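Local coordinates for uncharacterized protein (Bacteroides ovatus CL02T12C04, PDB 6PTM) that probably hydrolyses carrageenan or its oligosaccharides from the chain end, as a glycoside hydrolase of family GH42, at residues D410-T415 / K458-D463; M452-M457 / K464-T469. One frame throughout, in Å; residues are numbered along the deposited sequence.

Interaction 1 (D410-T415 / K458-D463); sequences DLEALT and KSVSPD
Val460 turns CG1 anti to its backbone N (chi1 171°), and Thr415 does the same with CG2, which brings the two methyl groups to 4.0 Å, Val460 CG1 to Thr415 CG2. The two branches of Val460 divide the work. CG1 also lies 3.6 Å from the backbone O of Glu412. CG2 packs on the aliphatic part of Glu412, 3.9 Å from its CG. The carboxylate of Glu412 runs on past this contact, and its OE2 is hydrogen-bonded to Thr601. Ser461, the first residue to leave the helix, sets its OG 3.7 Å from Thr415 CG2. That hydroxyl is paired with Lys464 NZ, which also bonds Thr415 O.

Helix 411-417 begins with Asp410 as N-cap, whose OD1 accepts from Ala413 N at 3.1 Å. One turn on, Thr415 OG1 bonds Leu411 O at 2.7 Å, on the opposite face of that carbonyl from Thr415 N. The threonine hydroxyl is thus used within its own helix, while its methyl meets Val460 and Ser461. The chemistry is mainly van der Waals packing of methyl groups on aliphatic carbons and oxygens, with Glu412 OE2, Ser461 OG and Thr415 OG1 each hydrogen-bonded away from the methyl contacts.

Interaction 2 (M452-M457 / K464-T469); sequences MAYDFM and KVMFNT
Met466 and Tyr454 form the main contact, a Met-aromatic pair. The sulfur of Met466 sits over the middle of the phenol ring, with SD 3.4 Å from the centroid of Tyr454 and only 10° off the ring normal. Its closest ring carbons are on the hydroxyl side, with SD 3.5 Å from CE2 of Tyr454. The terminal methyl adds a CH-pi contact over the same face: CE of Met466 is 4.0 Å from the Tyr454 centroid. This methyl leans toward the root of the ring, 3.8 Å from CG of Tyr454. The bend at chi3 of Met466 (-70°) lays CE back over the ring, so sulfur and methyl share one face.

The polar contact lies at the far end of the ring. OH of Tyr454 is 3.2 Å from ND2 of Asn468, and the ring and amide planes stand 76° apart. Both groups have hydrogen-bond partners outside the two segments: the hydroxyl has Asn423 OD1, and ND2 of Asn468 has Ala425 O. Asn468 OD1 accepts from Glu470 N, so the amide is held at both ends. With an alanine here instead of Tyr454 the phenol is gone, and the Met466 sulfur is likely to lose its aromatic face and Asn423 OD1 a hydrogen-bond partner.

Backbone bonds fix the strand itself. Met466 bonds to Thr502 and Ala503, at the start of strand 503-506, while Phe467 pairs with Ile421 of strand 421-423.

Helix 448-460 thus packs on the parallel strand that follows it, as expected in the (beta/alpha)8 barrel of GH42 enzymes. The chemistry implies a buried, mostly nonpolar joint, in which the tyrosine side chain carries its one polar atom, OH, to Asn423 OD1 on the neighbouring strand.

In the fold
Both contacts are buried and both use helix 448-460, but they take different parts of it. Interaction 1 joins its last turn and the residue after it to helix 411-417; interaction 2 joins its middle to strand 466-471, nearer the centre of the chain. The first is packing of methyl groups on a glutamate chain and nearby oxygens, with Glu412 partly exposed. The second is helix-to-strand packing through a large ring and a sulfur, entirely buried. The two areas are almost equal, 182 and 183 Å². Lys464, in segment 464-469, ties the two through its amino group. Met457 also touches both Thr415 and Leu411.

Interaction 1 (D410-T415 / K458-D463)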
loop_
_atom_site.group_PDB
_atom_site.type_symbol
_atom_site.label_atom_id
_atom_site.label_comp_id
_atom_site.label_asym_id
_atom_site.label_seq_id
_atom_site.Cartn_x
_atom_site.Cartn_y
_atom_site.Cartn_z
ATOM N N ASP A 410 -6.464 -12.804 4.204
ATOM C CA ASP A 410 -7.823 -12.222 4.108
ATOM C C ASP A 410 -7.652 -10.716 4.315
ATOM O O ASP A 410 -7.576 -10.294 5.463
ATOM C CB ASP A 410 -8.751 -12.898 5.116
ATOM C CG ASP A 410 -10.197 -12.404 5.145
ATOM O OD1 ASP A 410 -10.485 -11.309 4.587
ATOM O OD2 ASP A 410 -11.028 -13.103 5.743
ATOM N N LEU A 411 -7.488 -9.951 3.246
ATOM C CA LEU A 411 -7.117 -8.516 3.368
ATOM C C LEU A 411 -8.189 -7.784 4.190
ATOM O O LEU A 411 -7.858 -6.857 4.963
ATOM C CB LEU A 411 -6.957 -7.887 1.971
ATOM C CG LEU A 411 -6.482 -6.436 1.950
ATOM C CD1 LEU A 411 -5.235 -6.249 2.782
ATOM C CD2 LEU A 411 -6.217 -5.961 0.528
ATOM N N GLU A 412 -9.460 -8.114 3.993
ATOM C CA GLU A 412 -10.535 -7.427 4.736
ATOM C C GLU A 412 -10.341 -7.690 6.231
ATOM O O GLU A 412 -10.323 -6.732 7.006
ATOM C CB GLU A 412 -11.918 -7.939 4.365
ATOM C CG GLU A 412 -12.977 -7.350 5.261
ATOM C CD GLU A 412 -14.403 -7.553 4.762
ATOM O OE1 GLU A 412 -14.615 -8.618 4.157
ATOM O OE2 GLU A 412 -15.292 -6.685 4.990
ATOM N N ALA A 413 -10.188 -8.955 6.617
ATOM C CA ALA A 413 -10.158 -9.315 8.052
ATOM C C ALA A 413 -8.886 -8.713 8.660
ATOM O O ALA A 413 -8.965 -8.126 9.740
ATOM C CB ALA A 413 -10.265 -10.805 8.249
ATOM N N LEU A 414 -7.747 -8.814 7.982
ATOM C CA LEU A 414 -6.475 -8.344 8.582
ATOM C C LEU A 414 -6.508 -6.821 8.661
ATOM O O LEU A 414 -6.003 -6.284 9.646
ATOM C CB LEU A 414 -5.274 -8.875 7.803
ATOM C CG LEU A 414 -5.159 -10.395 7.805
ATOM C CD1 LEU A 414 -3.917 -10.843 7.057
ATOM C CD2 LEU A 414 -5.120 -10.952 9.215
ATOM N N THR A 415 -7.112 -6.152 7.677
ATOM C CA THR A 415 -7.221 -4.670 7.686
ATOM C C THR A 415 -8.122 -4.228 8.851
ATOM O O THR A 415 -7.693 -3.365 9.656
ATOM C CB THR A 415 -7.690 -4.137 6.339
ATOM O OG1 THR A 415 -6.642 -4.432 5.408
ATOM C CG2 THR A 415 -7.959 -2.658 6.441
ATOM N N LYS A 458 -9.304 1.076 2.433
ATOM C CA LYS A 458 -9.978 2.257 3.007
ATOM C C LYS A 458 -11.505 2.056 3.008
ATOM O O LYS A 458 -12.167 2.641 3.888
ATOM C CB LYS A 458 -9.589 3.528 2.258
ATOM C CG LYS A 458 -8.129 3.941 2.415
ATOM C CD LYS A 458 -7.812 4.480 3.811
ATOM C CE LYS A 458 -8.206 5.932 3.896
ATOM N NZ LYS A 458 -7.959 6.474 5.237
ATOM N N SER A 459 -12.064 1.231 2.122
ATOM C CA SER A 459 -13.500 0.852 2.199
ATOM C C SER A 459 -13.740 0.077 3.497
ATOM O O SER A 459 -14.754 0.338 4.194
ATOM C CB SER A 459 -13.930 0.086 0.976
ATOM O OG SER A 459 -13.892 0.930 -0.200
ATOM N N VAL A 460 -12.826 -0.830 3.825
ATOM C CA VAL A 460 -12.920 -1.683 5.037
ATOM C C VAL A 460 -12.760 -0.823 6.295
ATOM O O VAL A 460 -13.646 -0.920 7.198
ATOM C CB VAL A 460 -11.895 -2.827 5.009
ATOM C CG1 VAL A 460 -11.865 -3.555 6.351
ATOM C CG2 VAL A 460 -12.205 -3.799 3.893
ATOM N N SER A 461 -11.706 0.013 6.337
ATOM C CA SER A 461 -11.322 0.844 7.511
ATOM C C SER A 461 -11.036 2.267 7.088
ATOM O O SER A 461 -9.893 2.596 6.781
ATOM C CB SER A 461 -10.117 0.277 8.190
ATOM O OG SER A 461 -10.413 -0.992 8.735
ATOM N N PRO A 462 -12.045 3.163 7.007
ATOM C CA PRO A 462 -11.772 4.533 6.562
ATOM C C PRO A 462 -11.010 5.413 7.565
ATOM O O PRO A 462 -10.477 6.441 7.109
ATOM C CB PRO A 462 -13.170 5.117 6.266
ATOM C CG PRO A 462 -14.093 4.275 7.090
ATOM C CD PRO A 462 -13.475 2.893 7.189
ATOM N N ASP A 463 -10.912 5.027 8.849
ATOM C CA ASP A 463 -10.503 5.974 9.925
ATOM C C ASP A 463 -9.167 5.579 10.567
ATOM O O ASP A 463 -8.974 5.812 11.787
ATOM C CB ASP A 463 -11.628 6.099 10.968
ATOM C CG ASP A 463 -12.909 6.654 10.350
ATOM O OD1 ASP A 463 -12.820 7.354 9.311
ATOM O OD2 ASP A 463 -13.988 6.348 10.877
#

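Interaction 2 (M452-M457 / K464-T469)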
loop_
_atom_site.group_PDB
_atom_site.type_symbol
_atom_site.label_atom_id
_atom_site.label_comp_id
_atom_site.label_asym_id
_atom_site.label_seq_id
_atom_site.Cartn_x
_atom_site.Cartn_y
_atom_site.Cartn_z
ATOM N N MET A 452 -6.510 0.512 -6.497
ATOM C CA MET A 452 -7.634 -0.420 -6.215
ATOM C C MET A 452 -7.453 -1.107 -4.863
ATOM O O MET A 452 -8.413 -1.088 -4.121
ATOM C CB MET A 452 -7.813 -1.479 -7.294
ATOM C CG MET A 452 -9.137 -2.153 -7.147
ATOM S SD MET A 452 -9.476 -3.286 -8.514
ATOM C CE MET A 452 -8.409 -4.665 -8.102
ATOM N N ALA A 453 -6.285 -1.645 -4.515
ATOM C CA ALA A 453 -6.111 -2.314 -3.194
ATOM C C ALA A 453 -6.239 -1.289 -2.038
ATOM O O ALA A 453 -6.885 -1.606 -1.025
ATOM C CB ALA A 453 -4.807 -3.063 -3.135
ATOM N N TYR A 454 -5.629 -0.102 -2.159
ATOM C CA TYR A 454 -5.772 1.010 -1.176
ATOM C C TYR A 454 -7.271 1.322 -0.998
ATOM O O TYR A 454 -7.755 1.487 0.157
ATOM C CB TYR A 454 -4.865 2.176 -1.610
ATOM C CG TYR A 454 -3.412 1.997 -1.213
ATOM C CD1 TYR A 454 -2.902 0.757 -0.822
ATOM C CD2 TYR A 454 -2.534 3.065 -1.226
ATOM C CE1 TYR A 454 -1.578 0.605 -0.452
ATOM C CE2 TYR A 454 -1.203 2.922 -0.865
ATOM C CZ TYR A 454 -0.730 1.699 -0.451
ATOM O OH TYR A 454 0.572 1.591 -0.055
ATOM N N ASP A 455 -8.004 1.420 -2.108
ATOM C CA ASP A 455 -9.453 1.749 -2.077
ATOM C C ASP A 455 -10.225 0.636 -1.349
ATOM O O ASP A 455 -11.197 0.956 -0.621
ATOM C CB ASP A 455 -9.991 2.057 -3.482
ATOM C CG ASP A 455 -9.525 3.410 -4.012
ATOM O OD1 ASP A 455 -8.936 4.179 -3.194
ATOM O OD2 ASP A 455 -9.715 3.674 -5.242
ATOM N N PHE A 456 -9.811 -0.615 -1.496
ATOM C CA PHE A 456 -10.448 -1.739 -0.782
ATOM C C PHE A 456 -10.153 -1.589 0.725
ATOM O O PHE A 456 -11.095 -1.653 1.544
ATOM C CB PHE A 456 -10.044 -3.071 -1.414
ATOM C CG PHE A 456 -10.639 -4.266 -0.717
ATOM C CD1 PHE A 456 -11.940 -4.671 -0.987
ATOM C CD2 PHE A 456 -9.930 -4.936 0.277
ATOM C CE1 PHE A 456 -12.496 -5.759 -0.315
ATOM C CE2 PHE A 456 -10.482 -6.042 0.923
ATOM C CZ PHE A 456 -11.765 -6.444 0.640
ATOM N N MET A 457 -8.887 -1.431 1.084
ATOM C CA MET A 457 -8.453 -1.279 2.492
ATOM C C MET A 457 -9.187 -0.065 3.129
ATOM O O MET A 457 -9.668 -0.189 4.268
ATOM C CB MET A 457 -6.935 -1.084 2.536
ATOM C CG MET A 457 -6.127 -2.304 2.242
ATOM S SD MET A 457 -4.340 -1.873 2.171
ATOM C CE MET A 457 -3.793 -2.736 0.699
ATOM N N LYS A 464 -8.252 5.086 9.762
ATOM C CA LYS A 464 -6.934 4.569 10.189
ATOM C C LYS A 464 -5.821 5.158 9.338
ATOM O O LYS A 464 -6.010 5.411 8.138
ATOM C CB LYS A 464 -6.864 3.043 10.090
ATOM C CG LYS A 464 -7.803 2.320 11.033
ATOM C CD LYS A 464 -7.842 0.815 10.766
ATOM C CE LYS A 464 -8.877 0.116 11.607
ATOM N NZ LYS A 464 -8.980 -1.296 11.213
ATOM N N VAL A 465 -4.706 5.425 9.998
ATOM C CA VAL A 465 -3.416 5.710 9.346
ATOM C C VAL A 465 -3.068 4.501 8.473
ATOM O O VAL A 465 -3.277 3.356 8.871
ATOM C CB VAL A 465 -2.379 6.033 10.423
ATOM C CG1 VAL A 465 -0.927 5.854 9.993
ATOM C CG2 VAL A 465 -2.632 7.436 10.941
ATOM N N MET A 466 -2.508 4.774 7.313
ATOM C CA MET A 466 -1.954 3.728 6.444
ATOM C C MET A 466 -0.426 3.853 6.397
ATOM O O MET A 466 0.109 4.914 6.016
ATOM C CB MET A 466 -2.556 3.796 5.041
ATOM C CG MET A 466 -2.030 2.668 4.162
ATOM S SD MET A 466 -2.432 2.927 2.404
ATOM C CE MET A 466 -4.203 2.651 2.475
ATOM N N PHE A 467 0.258 2.751 6.702
ATOM C CA PHE A 467 1.732 2.700 6.836
ATOM C C PHE A 467 2.279 1.641 5.887
ATOM O O PHE A 467 2.068 0.459 6.140
ATOM C CB PHE A 467 2.120 2.414 8.288
ATOM C CG PHE A 467 3.594 2.547 8.584
ATOM C CD1 PHE A 467 4.482 3.132 7.695
ATOM C CD2 PHE A 467 4.091 2.082 9.787
ATOM C CE1 PHE A 467 5.829 3.245 8.004
ATOM C CE2 PHE A 467 5.429 2.226 10.107
ATOM C CZ PHE A 467 6.302 2.776 9.202
ATOM N N ASN A 468 2.864 2.083 4.779
ATOM C CA ASN A 468 3.609 1.215 3.838
ATOM C C ASN A 468 5.021 1.026 4.392
ATOM O O ASN A 468 5.799 1.968 4.324
ATOM C CB ASN A 468 3.597 1.772 2.416
ATOM C CG ASN A 468 4.171 0.790 1.429
ATOM O OD1 ASN A 468 5.055 -0.013 1.780
ATOM N ND2 ASN A 468 3.724 0.903 0.179
ATOM N N THR A 469 5.291 -0.141 4.978
ATOM C CA THR A 469 6.486 -0.432 5.816
ATOM C C THR A 469 7.628 -0.928 4.937
ATOM O O THR A 469 8.729 -1.101 5.453
ATOM C CB THR A 469 6.160 -1.437 6.922
ATOM O OG1 THR A 469 5.368 -2.517 6.400
ATOM C CG2 THR A 469 5.443 -0.731 8.053
#